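Local atomic coordinates of hemopexin fold protein CP4 (Vigna unguiculata, PDB entry 3OYO), a protein that is a seed protein with a four-bladed haemopexin fold that binds calcium in its central channel and whose function in the plant is not firmly established. Residues A7-S12 / H178-A183; L27-G32 / D214-L219; H67-E72 / S81-Y86; S120-T125 / D172-S177; Q189-I194 / N208-L213. All blocks are in the same frame, centred on the assembly; numbering follows the deposited sequence.

Contact 1 (A7-S12 / H178-A183); sequences AFRSSS and HKEPEA
The imidazole of His178 is gripped at both nitrogens: NE2 donates to the backbone O of Ser10 at 2.9 Å, while ND1 is hydrogen-bonded to the hydroxyl of Tyr29. The NE2 bond is bent, 141° at the hydrogen, with Ser10 O lying 21° out of the ring plane. One face of the same ring carries the Arg9 side chain, whose CD sits 3.5 Å from the His178 ring centroid in a CH-pi contact almost along the ring normal. Arg9 CG stands between its own N and carbonyl carbon (chi1 81°), and the chain then runs extended across the imidazole; the guanidinium ends nearly perpendicular to the ring, with His178 CD2 at its edge. Farther out, Arg9 NH2 and Glu180 OE1 are 4.2 Å apart, a purely electrostatic pairing. Ser10 OG accepts from Ser12 N at 2.7 Å, forming an ST turn. With a proton on NE2 and hydrogen bonds at both nitrogens, the imidazole is fixed in rotation as a bridge between the first and last blades of the propeller.

Contact 2 (L27-G32 / D214-L219); sequences LHYTPG and DGWPVL
Apolar contacts between Leu27 and three residues of 214-219 carry most of this contact. The two methyls of Leu27 divide the work: CD1 lies 3.7 Å from CE3 of Trp216 and, more loosely, 4.4 Å from CG1 of Val218, while CD2 meets CD2 of Leu219 at 4.1 Å. Leu27 CG is turned beside its backbone N (chi1 -49°), which carries it toward 214-219, where CD1 turns to Trp216 and Val218 and CD2 to Leu219. The second kind of contact sets an aliphatic carbon against the indole. CB of Tyr29 lies 3.9 Å from CZ3 of Trp216, on the benzene part of the indole, so the start of the tyrosine side chain does the touching, whereas its hydroxyl is engaged by His178 of a neighbouring loop.

Trp216 is the first residue to leave the helix 212-215 that follows the outer strand of the fourth blade, and strand 23-28 belongs to the first; the contact therefore joins the first and last blades, where the ring of a haemopexin propeller closes. The indole is further enclosed by edge-to-face contacts with Phe18, Tyr184 and Tyr191, rings drawn from both blades.

Of backbone interactions, one shapes the segment locally: Leu219 N donates to Trp216 O at 2.9 Å, holding the 3-10 turn that presents Val218 and Leu219 to Leu27.

Contact 3 (H67-E72 / S81-Y86); sequences HTEASE and SAYIDY
Tyr83 OH is the tight point of this contact, held between two side chains of 67-72. It donates to Glu72 OE1 at 2.6 Å, meeting that oxygen on its anti side and 16° out of the carboxylate plane, with the carboxylate turned 79° against the ring. The Thr68 side chain points against that of Tyr83 and brings OG1 to the ring edge, 2.7 Å from Tyr83 OH, and its CG2 packs on CE1 of the same ring. Tyr83 CG lies anti to the backbone N (chi1 -165°), which sends the phenol back towards the turn. Close packing continues along the backbones: Tyr86 N donates to Ser71 O at 3.0 Å, and CB of Ser71 sits over the face of the Tyr86 ring. Inside the turn a water accepts from Tyr86 OH and donates to Ala70 O and Glu72 O; Ser11 N is also hydrogen-bonded to Tyr86 OH.

The outer side is looser and wet. The acidic groups of Glu72 and Asp85 remain 4.4 Å apart between OE2 and OD2, and one water donates to both oxygens, which should ease their repulsion; a second links Ser71 N to Asp85 OD2.

Glu72 and Asp85 form an antiparallel non-hydrogen-bonded pair, and a type II' turn from Glu69 to Glu72 leads into it: the turn between the innermost strand 64-67 and strand 72-77 in the second blade of the haemopexin propeller, with 80-85 as third strand.

Contact 4 (S120-T125 / D172-S177); sequences SAFRST and DACFAS. With CA (calcium ion), chain C.
Cys174 SG and the CG of Phe122 both stand between their own N and carbonyl carbon (chi1 46° and 69°), and these torsions bring the sulfur to the rim of the phenyl ring. SG lies 3.8 Å from Phe122 CD1, close to the ring plane: a sulfur-aromatic contact at the edge, not over the face. The same sulfur rests against the backbone of Ala121. Next to it Ser120 CB packs tightly on the main chain, 3.4 Å from Ala173 CA, while Ser120 OG turns back to a hydrogen bond with Ile171 O. At the far end Ala176 CB fills the angle between the carbonyl and CB of Arg123, 3.2 Å from Arg123 O; the arginine bends away at chi2, and its NE is hydrogen-bonded to Thr68 O.

The strands run almost parallel, 6° apart, with axes 5.0 Å from each other at closest approach, yet side chains rather than backbone hydrogen bonds join them. Just before strand 173-176, Asp172 O binds the calcium ion at 2.5 Å, beside the carbonyl oxygens of Asn5, Asp63 and Asp119.

Strands 120-123 and 173-176 are the innermost of the third and fourth blades and line the central channel of the propeller. Each pairs outward within its own sheet, with 129-134 and 182-187 respectively, and strand 6-9 of the first blade touches both through Arg9.

Contact 5 (Q189-I194 / N208-L213); sequences QNYVRI and NIRPIL
Tyr191 and Arg210 bond backbone to backbone in both directions, an antiparallel hydrogen-bonded pair at the outer hairpin of the fourth propeller blade, where strand 205-211 edges the sheet. Tyr191 N donates to Arg210 O at 2.9 Å, and Arg210 N donates in return to Tyr191 O at 3.0 Å. The third bond comes as the strand gives way to a helix: with Pro211 at the N-cap, Ile212 N donates to Gln189 O at 2.8 Å, in the carbonyl plane. That oxygen also receives a water, which in turn accepts from Leu213 N, so the first turn of helix 212-215 is tied to the hairpin directly and through solvent. At the other end a second water donates to Asn208 O and accepts weakly from Arg193 N. Side chains fill in around this ladder. Arg210 CB lies against CE1 of Tyr191, its extended chain crossing the phenol obliquely, and on the opposite face of the sheet Val192 CG2 meets Ile209 CG1 at 4.0 Å.

Overall arrangement
The contacts are spread round a four-bladed propeller, each sheet running from an inner strand at the channel to an outer one. Contact 4 lies nearest the centre and includes calcium ligand Asp172. Contact 1 is about 8 Å from it, centre to centre, and joins first and fourth blades; contact 2 joins the same two blades farther out, its segments alternating with those of contact 1 along the chain. Contact 5 lies within the fourth blade and shares helix 212-215 with contact 2. Contact 3, in the second blade, is about 26 Å from contact 5, centre to centre, but reaches contact 1 through Ser11-Ser71. Contacts 1 and 2 thus join the first and last blades, where the ring closes.

Contact 1 (A7-S12 / H178-A183)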
# COMPACT_ATOMS: atom_id res chain seq x y z
N ALA A 7 -1.68 1.37 2.73
CA ALA A 7 -0.77 0.89 3.78
C ALA A 7 0.63 0.83 3.24
O ALA A 7 0.83 0.53 2.08
CB ALA A 7 -1.20 -0.52 4.23
N PHE A 8 1.62 1.14 4.08
CA PHE A 8 3.00 1.01 3.66
C PHE A 8 3.83 0.75 4.89
O PHE A 8 3.58 1.28 5.99
CB PHE A 8 3.51 2.20 2.81
CG PHE A 8 3.83 3.48 3.59
CD1 PHE A 8 2.89 4.54 3.65
CD2 PHE A 8 5.06 3.65 4.19
CE1 PHE A 8 3.21 5.74 4.30
CE2 PHE A 8 5.39 4.83 4.88
CZ PHE A 8 4.45 5.89 4.95
N ARG A 9 4.86 -0.05 4.71
CA ARG A 9 5.64 -0.37 5.86
C ARG A 9 6.71 0.66 6.08
O ARG A 9 7.28 1.21 5.13
CB ARG A 9 6.20 -1.77 5.77
CG ARG A 9 7.43 -1.90 4.96
CD ARG A 9 8.07 -3.15 5.44
NE ARG A 9 9.41 -3.35 4.93
CZ ARG A 9 9.76 -3.37 3.65
NH1 ARG A 9 8.89 -3.12 2.67
NH2 ARG A 9 11.02 -3.61 3.35
N SER A 10 6.95 0.91 7.36
CA SER A 10 7.92 1.89 7.80
C SER A 10 9.39 1.43 7.74
O SER A 10 9.71 0.24 7.61
CB SER A 10 7.60 2.29 9.23
OG SER A 10 8.62 3.16 9.71
N SER A 11 10.26 2.44 7.84
CA SER A 11 11.69 2.22 7.99
C SER A 11 11.92 1.67 9.40
O SER A 11 12.90 0.98 9.64
CB SER A 11 12.48 3.52 7.78
OG SER A 11 11.90 4.59 8.50
N SER A 12 11.01 1.97 10.33
CA SER A 12 11.07 1.36 11.67
C SER A 12 10.61 -0.09 11.60
O SER A 12 9.53 -0.42 11.10
CB SER A 12 10.24 2.13 12.69
OG SER A 12 10.68 3.47 12.86
N HIS A 178 7.85 -6.70 6.94
CA HIS A 178 9.28 -6.67 7.30
C HIS A 178 9.84 -8.09 7.30
O HIS A 178 11.06 -8.31 7.27
CB HIS A 178 9.49 -6.08 8.68
CG HIS A 178 9.32 -4.59 8.73
ND1 HIS A 178 8.11 -4.00 9.00
CD2 HIS A 178 10.20 -3.59 8.54
CE1 HIS A 178 8.25 -2.69 8.96
NE2 HIS A 178 9.51 -2.41 8.70
N LYS A 179 8.92 -9.04 7.42
CA LYS A 179 9.24 -10.44 7.27
C LYS A 179 9.10 -10.75 5.80
O LYS A 179 7.99 -10.85 5.29
CB LYS A 179 8.29 -11.27 8.10
CG LYS A 179 8.59 -12.76 8.03
CD LYS A 179 7.51 -13.56 8.68
CE LYS A 179 7.66 -15.07 8.41
NZ LYS A 179 8.67 -15.65 9.34
N GLU A 180 10.25 -10.89 5.14
CA GLU A 180 10.32 -11.19 3.73
C GLU A 180 10.22 -12.71 3.48
O GLU A 180 10.67 -13.50 4.32
CB GLU A 180 11.63 -10.64 3.18
CG GLU A 180 11.62 -9.13 3.17
CD GLU A 180 12.90 -8.53 2.60
OE1 GLU A 180 13.03 -7.28 2.67
OE2 GLU A 180 13.76 -9.28 2.10
N PRO A 181 9.57 -13.14 2.38
CA PRO A 181 8.91 -12.37 1.34
C PRO A 181 7.36 -12.43 1.48
O PRO A 181 6.67 -12.93 0.59
CB PRO A 181 9.37 -13.09 0.07
CG PRO A 181 9.36 -14.60 0.51
CD PRO A 181 9.57 -14.58 2.03
N GLU A 182 6.83 -11.95 2.60
CA GLU A 182 5.37 -11.94 2.83
C GLU A 182 4.75 -10.56 2.56
O GLU A 182 5.45 -9.56 2.55
CB GLU A 182 5.06 -12.37 4.27
CG GLU A 182 5.39 -13.84 4.54
CD GLU A 182 5.15 -14.25 5.97
OE1 GLU A 182 5.46 -15.41 6.26
OE2 GLU A 182 4.65 -13.45 6.81
N ALA A 183 3.45 -10.54 2.31
CA ALA A 183 2.72 -9.31 2.09
C ALA A 183 1.30 -9.53 2.61
O ALA A 183 0.84 -10.67 2.74
CB ALA A 183 2.72 -8.91 0.58

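Contact 2 (L27-G32 / D214-L219)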
# COMPACT_ATOMS: atom_id res chain seq x y z
N LEU A 27 1.07 1.29 13.39
CA LEU A 27 1.05 0.08 14.21
C LEU A 27 2.39 -0.64 14.30
O LEU A 27 3.19 -0.62 13.35
CB LEU A 27 0.06 -0.97 13.72
CG LEU A 27 -1.39 -0.81 13.33
CD1 LEU A 27 -1.97 -2.19 13.30
CD2 LEU A 27 -2.17 0.11 14.31
N HIS A 28 2.59 -1.29 15.44
CA HIS A 28 3.68 -2.22 15.57
C HIS A 28 3.00 -3.58 15.44
O HIS A 28 1.98 -3.86 16.08
CB HIS A 28 4.38 -2.08 16.93
CG HIS A 28 5.32 -3.20 17.21
ND1 HIS A 28 6.59 -3.25 16.68
CD2 HIS A 28 5.17 -4.35 17.92
CE1 HIS A 28 7.18 -4.37 17.04
NE2 HIS A 28 6.34 -5.05 17.80
N TYR A 29 3.54 -4.44 14.59
CA TYR A 29 2.91 -5.72 14.37
C TYR A 29 3.91 -6.86 14.57
O TYR A 29 5.13 -6.66 14.56
CB TYR A 29 2.23 -5.74 12.98
CG TYR A 29 3.20 -5.67 11.80
CD1 TYR A 29 3.93 -4.49 11.53
CD2 TYR A 29 3.42 -6.79 10.98
CE1 TYR A 29 4.83 -4.42 10.47
CE2 TYR A 29 4.31 -6.72 9.91
CZ TYR A 29 5.02 -5.56 9.67
OH TYR A 29 5.92 -5.52 8.65
N THR A 30 3.37 -8.06 14.78
CA THR A 30 4.15 -9.27 14.99
C THR A 30 3.51 -10.38 14.22
O THR A 30 2.47 -10.90 14.63
CB THR A 30 4.25 -9.68 16.49
OG1 THR A 30 4.80 -8.58 17.23
CG2 THR A 30 5.22 -10.92 16.61
N PRO A 31 4.14 -10.77 13.10
CA PRO A 31 3.61 -11.89 12.31
C PRO A 31 3.52 -13.17 13.14
O PRO A 31 4.45 -13.48 13.89
CB PRO A 31 4.61 -12.02 11.14
CG PRO A 31 5.82 -11.28 11.56
CD PRO A 31 5.38 -10.21 12.52
N GLY A 32 2.42 -13.89 13.01
CA GLY A 32 2.21 -15.10 13.79
C GLY A 32 1.41 -14.89 15.07
O GLY A 32 1.01 -15.86 15.72
N ASP A 214 -10.56 -9.24 13.02
CA ASP A 214 -10.15 -10.44 13.75
C ASP A 214 -8.67 -10.71 13.65
O ASP A 214 -8.07 -11.24 14.59
CB ASP A 214 -10.91 -11.68 13.22
CG ASP A 214 -12.36 -11.65 13.59
OD1 ASP A 214 -12.68 -11.16 14.68
OD2 ASP A 214 -13.20 -12.08 12.79
N GLY A 215 -8.07 -10.35 12.53
CA GLY A 215 -6.64 -10.51 12.37
C GLY A 215 -5.88 -9.39 13.04
O GLY A 215 -4.76 -9.59 13.46
N TRP A 216 -6.52 -8.22 13.13
CA TRP A 216 -5.93 -7.02 13.75
C TRP A 216 -6.94 -6.47 14.75
O TRP A 216 -7.41 -5.32 14.58
CB TRP A 216 -5.61 -5.93 12.68
CG TRP A 216 -4.90 -6.44 11.45
CD1 TRP A 216 -5.43 -7.22 10.45
CD2 TRP A 216 -3.52 -6.24 11.12
NE1 TRP A 216 -4.47 -7.50 9.52
CE2 TRP A 216 -3.29 -6.92 9.89
CE3 TRP A 216 -2.46 -5.54 11.72
CZ2 TRP A 216 -2.05 -6.93 9.25
CZ3 TRP A 216 -1.20 -5.56 11.08
CH2 TRP A 216 -1.01 -6.25 9.86
N PRO A 217 -7.29 -7.28 15.79
CA PRO A 217 -8.34 -6.95 16.78
C PRO A 217 -8.14 -5.57 17.42
O PRO A 217 -9.13 -4.94 17.81
CB PRO A 217 -8.21 -8.07 17.84
CG PRO A 217 -6.82 -8.58 17.66
CD PRO A 217 -6.61 -8.54 16.17
N VAL A 218 -6.89 -5.10 17.50
CA VAL A 218 -6.60 -3.77 18.05
C VAL A 218 -7.30 -2.64 17.27
O VAL A 218 -7.39 -1.52 17.77
CB VAL A 218 -5.07 -3.49 18.19
CG1 VAL A 218 -4.45 -2.99 16.85
CG2 VAL A 218 -4.79 -2.53 19.28
N LEU A 219 -7.82 -2.92 16.08
CA LEU A 219 -8.46 -1.84 15.31
C LEU A 219 -9.93 -1.74 15.69
O LEU A 219 -10.64 -0.78 15.33
CB LEU A 219 -8.28 -2.05 13.79
CG LEU A 219 -6.85 -2.03 13.24
CD1 LEU A 219 -6.95 -2.22 11.77
CD2 LEU A 219 -6.09 -0.74 13.60

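Contact 3 (H67-E72 / S81-Y86)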
# COMPACT_ATOMS: atom_id res chain seq x y z
N HIS A 67 6.18 1.53 0.09
CA HIS A 67 7.49 1.80 0.64
C HIS A 67 8.50 1.65 -0.48
O HIS A 67 8.39 0.72 -1.33
CB HIS A 67 7.74 0.77 1.77
CG HIS A 67 9.17 0.63 2.17
ND1 HIS A 67 10.10 -0.02 1.40
CD2 HIS A 67 9.82 1.01 3.30
CE1 HIS A 67 11.27 -0.00 2.00
NE2 HIS A 67 11.13 0.61 3.16
N THR A 68 9.52 2.51 -0.48
CA THR A 68 10.61 2.37 -1.48
C THR A 68 11.91 1.99 -0.78
O THR A 68 12.35 0.84 -0.85
CB THR A 68 10.85 3.68 -2.26
OG1 THR A 68 11.13 4.75 -1.33
CG2 THR A 68 9.67 4.01 -3.17
N GLU A 69 12.54 2.96 -0.13
CA GLU A 69 13.78 2.72 0.62
C GLU A 69 13.97 3.77 1.71
O GLU A 69 13.39 4.84 1.65
CB GLU A 69 15.00 2.70 -0.31
CG GLU A 69 15.25 3.97 -1.08
CD GLU A 69 16.21 3.75 -2.27
OE1 GLU A 69 15.99 2.80 -3.09
OE2 GLU A 69 17.17 4.54 -2.39
N ALA A 70 14.81 3.45 2.69
CA ALA A 70 15.08 4.38 3.79
C ALA A 70 13.74 4.80 4.37
O ALA A 70 12.90 3.94 4.64
CB ALA A 70 15.91 5.61 3.29
N SER A 71 13.55 6.10 4.57
CA SER A 71 12.27 6.65 5.06
C SER A 71 11.55 7.40 3.95
O SER A 71 10.95 8.44 4.17
CB SER A 71 12.53 7.54 6.27
OG SER A 71 12.94 6.70 7.34
N GLU A 72 11.60 6.83 2.75
CA GLU A 72 10.94 7.39 1.58
C GLU A 72 9.80 6.48 1.13
O GLU A 72 9.86 5.26 1.31
CB GLU A 72 11.96 7.60 0.46
CG GLU A 72 12.98 8.70 0.74
CD GLU A 72 14.11 8.74 -0.29
OE1 GLU A 72 14.05 8.01 -1.29
OE2 GLU A 72 15.06 9.50 -0.09
N SER A 81 0.00 12.05 -7.23
CA SER A 81 1.14 11.34 -6.58
C SER A 81 2.18 12.28 -5.93
O SER A 81 2.35 13.46 -6.30
CB SER A 81 1.82 10.39 -7.60
OG SER A 81 2.80 9.56 -6.97
N ALA A 82 2.88 11.77 -4.92
CA ALA A 82 4.00 12.50 -4.35
C ALA A 82 5.02 11.48 -3.87
O ALA A 82 4.65 10.37 -3.45
CB ALA A 82 3.56 13.44 -3.19
N TYR A 83 6.30 11.84 -3.99
CA TYR A 83 7.36 11.06 -3.38
C TYR A 83 7.66 11.85 -2.14
O TYR A 83 7.78 13.07 -2.20
CB TYR A 83 8.57 10.95 -4.33
CG TYR A 83 9.55 9.87 -3.91
CD1 TYR A 83 9.10 8.62 -3.51
CD2 TYR A 83 10.93 10.10 -3.90
CE1 TYR A 83 9.97 7.62 -3.11
CE2 TYR A 83 11.83 9.09 -3.47
CZ TYR A 83 11.34 7.85 -3.07
OH TYR A 83 12.21 6.84 -2.65
N ILE A 84 7.73 11.17 -1.00
CA ILE A 84 7.88 11.84 0.30
C ILE A 84 8.98 11.21 1.17
O ILE A 84 9.41 10.07 0.94
CB ILE A 84 6.54 11.82 1.08
CG1 ILE A 84 6.19 10.40 1.55
CG2 ILE A 84 5.42 12.42 0.20
CD1 ILE A 84 5.04 10.34 2.54
N ASP A 85 9.47 11.96 2.13
CA ASP A 85 10.36 11.41 3.12
C ASP A 85 9.62 11.71 4.42
O ASP A 85 9.46 12.88 4.80
CB ASP A 85 11.72 12.08 3.10
CG ASP A 85 12.68 11.48 4.15
OD1 ASP A 85 12.32 11.36 5.34
OD2 ASP A 85 13.80 11.09 3.78
N TYR A 86 9.14 10.68 5.09
CA TYR A 86 8.29 10.90 6.29
C TYR A 86 9.13 11.07 7.56
O TYR A 86 8.59 11.41 8.60
CB TYR A 86 7.24 9.80 6.50
CG TYR A 86 7.78 8.41 6.45
CD1 TYR A 86 7.91 7.75 5.20
CD2 TYR A 86 8.12 7.73 7.60
CE1 TYR A 86 8.42 6.47 5.11
CE2 TYR A 86 8.63 6.41 7.52
CZ TYR A 86 8.79 5.81 6.29
OH TYR A 86 9.29 4.55 6.17
O HOH W 1 10.09 3.97 3.86
O HOH W 2 15.01 8.63 3.92
O HOH W 3 14.89 11.57 1.59

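Contact 4 (S120-T125 / D172-S177)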
# COMPACT_ATOMS: atom_id res chain seq x y z
N SER A 120 -3.99 -0.07 -5.10
CA SER A 120 -3.06 -0.36 -4.01
C SER A 120 -1.73 -0.77 -4.68
O SER A 120 -1.62 -0.76 -5.90
CB SER A 120 -3.59 -1.52 -3.11
OG SER A 120 -3.93 -2.62 -3.95
N ALA A 121 -0.73 -1.07 -3.86
CA ALA A 121 0.62 -1.42 -4.37
C ALA A 121 1.49 -1.89 -3.18
O ALA A 121 1.29 -1.44 -2.05
CB ALA A 121 1.26 -0.16 -5.02
N PHE A 122 2.42 -2.82 -3.42
CA PHE A 122 3.33 -3.19 -2.37
C PHE A 122 4.74 -3.34 -2.94
O PHE A 122 4.93 -3.67 -4.12
CB PHE A 122 2.88 -4.43 -1.56
CG PHE A 122 2.94 -5.73 -2.33
CD1 PHE A 122 1.82 -6.19 -3.04
CD2 PHE A 122 4.12 -6.49 -2.37
CE1 PHE A 122 1.90 -7.38 -3.75
CE2 PHE A 122 4.19 -7.68 -3.08
CZ PHE A 122 3.08 -8.12 -3.79
N ARG A 123 5.71 -3.08 -2.08
CA ARG A 123 7.13 -3.23 -2.43
C ARG A 123 7.56 -4.68 -2.63
O ARG A 123 7.36 -5.53 -1.76
CB ARG A 123 7.97 -2.63 -1.29
CG ARG A 123 9.46 -2.66 -1.55
CD ARG A 123 9.87 -1.74 -2.68
NE ARG A 123 11.28 -1.33 -2.59
CZ ARG A 123 12.29 -2.01 -3.12
NH1 ARG A 123 12.06 -3.18 -3.76
NH2 ARG A 123 13.55 -1.53 -3.01
N SER A 124 8.17 -4.97 -3.78
CA SER A 124 8.67 -6.33 -4.02
C SER A 124 10.02 -6.44 -3.32
O SER A 124 10.64 -5.44 -2.91
CB SER A 124 8.84 -6.57 -5.52
OG SER A 124 9.46 -7.83 -5.78
N THR A 125 10.51 -7.68 -3.25
CA THR A 125 11.81 -7.91 -2.66
C THR A 125 12.85 -7.80 -3.73
O THR A 125 13.99 -7.58 -3.43
CB THR A 125 11.92 -9.31 -2.03
OG1 THR A 125 11.36 -10.28 -2.92
CG2 THR A 125 11.18 -9.37 -0.73
N ASP A 172 -7.95 -3.50 -2.30
CA ASP A 172 -8.07 -2.19 -1.70
C ASP A 172 -6.80 -1.64 -1.09
O ASP A 172 -6.59 -0.45 -1.10
CB ASP A 172 -9.19 -2.15 -0.66
CG ASP A 172 -10.55 -2.16 -1.28
OD1 ASP A 172 -10.77 -1.46 -2.29
OD2 ASP A 172 -11.44 -2.84 -0.76
N ALA A 173 -5.97 -2.49 -0.49
CA ALA A 173 -4.74 -2.02 0.10
C ALA A 173 -3.85 -3.21 0.32
O ALA A 173 -4.35 -4.36 0.32
CB ALA A 173 -4.97 -1.27 1.44
N CYS A 174 -2.55 -2.96 0.49
CA CYS A 174 -1.58 -4.03 0.75
C CYS A 174 -0.27 -3.41 1.12
O CYS A 174 -0.08 -2.23 0.88
CB CYS A 174 -1.40 -4.93 -0.49
SG CYS A 174 -1.18 -4.12 -2.07
N PHE A 175 0.60 -4.17 1.75
CA PHE A 175 1.95 -3.72 2.07
C PHE A 175 2.92 -4.89 2.20
O PHE A 175 2.52 -6.03 2.46
CB PHE A 175 1.98 -2.87 3.36
CG PHE A 175 1.74 -3.65 4.64
CD1 PHE A 175 0.47 -4.10 4.98
CD2 PHE A 175 2.81 -3.92 5.52
CE1 PHE A 175 0.28 -4.78 6.15
CE2 PHE A 175 2.64 -4.60 6.67
CZ PHE A 175 1.39 -5.06 7.00
N ALA A 176 4.21 -4.60 1.99
CA ALA A 176 5.24 -5.62 2.12
C ALA A 176 5.62 -5.76 3.58
O ALA A 176 5.93 -4.77 4.24
CB ALA A 176 6.46 -5.24 1.31
N SER A 177 5.59 -6.98 4.10
CA SER A 177 5.93 -7.21 5.50
C SER A 177 7.45 -7.06 5.72
O SER A 177 8.24 -7.24 4.77
CB SER A 177 5.46 -8.61 5.93
OG SER A 177 5.77 -8.88 7.31
CA CA C . -6.93 1.88 -2.07

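Contact 5 (Q189-I194 / N208-L213)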
# COMPACT_ATOMS: atom_id res chain seq x y z
N GLN A 189 -13.67 -5.56 3.97
CA GLN A 189 -13.54 -5.80 5.40
C GLN A 189 -12.55 -6.94 5.70
O GLN A 189 -12.22 -7.18 6.87
CB GLN A 189 -14.88 -6.24 5.98
CG GLN A 189 -16.00 -5.24 5.87
CD GLN A 189 -17.31 -5.75 6.51
OE1 GLN A 189 -18.33 -5.06 6.48
NE2 GLN A 189 -17.28 -6.95 7.09
N ASN A 190 -12.10 -7.63 4.66
CA ASN A 190 -11.24 -8.79 4.79
C ASN A 190 -9.78 -8.58 4.38
O ASN A 190 -9.44 -7.55 3.77
CB ASN A 190 -11.85 -9.92 3.93
CG ASN A 190 -13.25 -10.28 4.39
OD1 ASN A 190 -13.44 -10.60 5.57
ND2 ASN A 190 -14.22 -10.21 3.50
N TYR A 191 -8.93 -9.54 4.74
CA TYR A 191 -7.51 -9.50 4.40
C TYR A 191 -6.99 -10.95 4.34
O TYR A 191 -7.63 -11.89 4.84
CB TYR A 191 -6.69 -8.65 5.40
CG TYR A 191 -6.20 -9.46 6.60
CD1 TYR A 191 -7.08 -9.91 7.57
CD2 TYR A 191 -4.84 -9.76 6.74
CE1 TYR A 191 -6.64 -10.69 8.63
CE2 TYR A 191 -4.38 -10.54 7.81
CZ TYR A 191 -5.30 -11.00 8.74
OH TYR A 191 -4.86 -11.78 9.78
N VAL A 192 -5.82 -11.09 3.72
CA VAL A 192 -5.18 -12.36 3.67
C VAL A 192 -3.67 -12.12 3.61
O VAL A 192 -3.20 -11.07 3.17
CB VAL A 192 -5.62 -13.17 2.40
CG1 VAL A 192 -5.02 -12.57 1.16
CG2 VAL A 192 -5.24 -14.65 2.53
N ARG A 193 -2.93 -13.14 4.01
CA ARG A 193 -1.48 -13.14 3.96
C ARG A 193 -1.01 -13.97 2.77
O ARG A 193 -1.60 -15.00 2.43
CB ARG A 193 -0.90 -13.72 5.26
CG ARG A 193 0.63 -13.72 5.32
CD ARG A 193 1.15 -14.10 6.71
NE ARG A 193 0.64 -15.38 7.20
CZ ARG A 193 1.32 -16.52 7.20
NH1 ARG A 193 2.56 -16.60 6.71
NH2 ARG A 193 0.74 -17.59 7.70
N ILE A 194 0.08 -13.49 2.15
CA ILE A 194 0.73 -14.17 1.02
C ILE A 194 2.26 -14.30 1.15
O ILE A 194 2.94 -13.52 1.84
CB ILE A 194 0.43 -13.51 -0.36
CG1 ILE A 194 1.10 -12.12 -0.49
CG2 ILE A 194 -1.06 -13.56 -0.66
CD1 ILE A 194 1.13 -11.56 -1.96
N ASN A 208 -5.66 -18.53 4.46
CA ASN A 208 -7.13 -18.37 4.41
C ASN A 208 -7.52 -16.91 4.72
O ASN A 208 -6.80 -16.19 5.46
CB ASN A 208 -7.87 -19.38 5.31
CG ASN A 208 -7.17 -19.61 6.63
OD1 ASN A 208 -6.97 -18.67 7.38
ND2 ASN A 208 -6.79 -20.85 6.91
N ILE A 209 -8.61 -16.48 4.13
CA ILE A 209 -9.08 -15.09 4.22
C ILE A 209 -9.85 -14.89 5.51
O ILE A 209 -10.58 -15.79 5.90
CB ILE A 209 -9.93 -14.75 3.01
CG1 ILE A 209 -9.12 -15.04 1.72
CG2 ILE A 209 -10.50 -13.30 3.09
CD1 ILE A 209 -9.95 -14.93 0.45
N ARG A 210 -9.63 -13.74 6.16
CA ARG A 210 -10.17 -13.45 7.50
C ARG A 210 -10.66 -12.01 7.59
O ARG A 210 -10.23 -11.15 6.81
CB ARG A 210 -9.09 -13.60 8.57
CG ARG A 210 -8.74 -15.01 8.86
CD ARG A 210 -7.46 -15.07 9.66
NE ARG A 210 -7.07 -16.47 9.81
CZ ARG A 210 -5.92 -16.90 10.32
NH1 ARG A 210 -5.00 -16.03 10.72
NH2 ARG A 210 -5.69 -18.22 10.40
N PRO A 211 -11.59 -11.74 8.51
CA PRO A 211 -12.03 -10.37 8.70
C PRO A 211 -10.89 -9.58 9.33
O PRO A 211 -10.20 -10.07 10.21
CB PRO A 211 -13.22 -10.51 9.65
CG PRO A 211 -13.72 -11.94 9.44
CD PRO A 211 -12.41 -12.68 9.31
N ILE A 212 -10.70 -8.36 8.84
CA ILE A 212 -9.63 -7.49 9.33
C ILE A 212 -9.67 -7.31 10.86
O ILE A 212 -8.63 -7.34 11.56
CB ILE A 212 -9.72 -6.10 8.63
CG1 ILE A 212 -9.38 -6.24 7.14
CG2 ILE A 212 -8.78 -5.10 9.29
CD1 ILE A 212 -9.71 -4.95 6.24
N LEU A 213 -10.86 -7.10 11.38
CA LEU A 213 -11.04 -6.87 12.80
C LEU A 213 -10.77 -8.09 13.64
O LEU A 213 -10.68 -7.97 14.84
CB LEU A 213 -12.44 -6.31 13.08
CG LEU A 213 -12.72 -4.92 12.44
CD1 LEU A 213 -14.15 -4.53 12.72
CD2 LEU A 213 -11.77 -3.89 12.93
O HOH W 4 -13.15 -6.96 9.75
O HOH W 5 -4.53 -15.28 6.07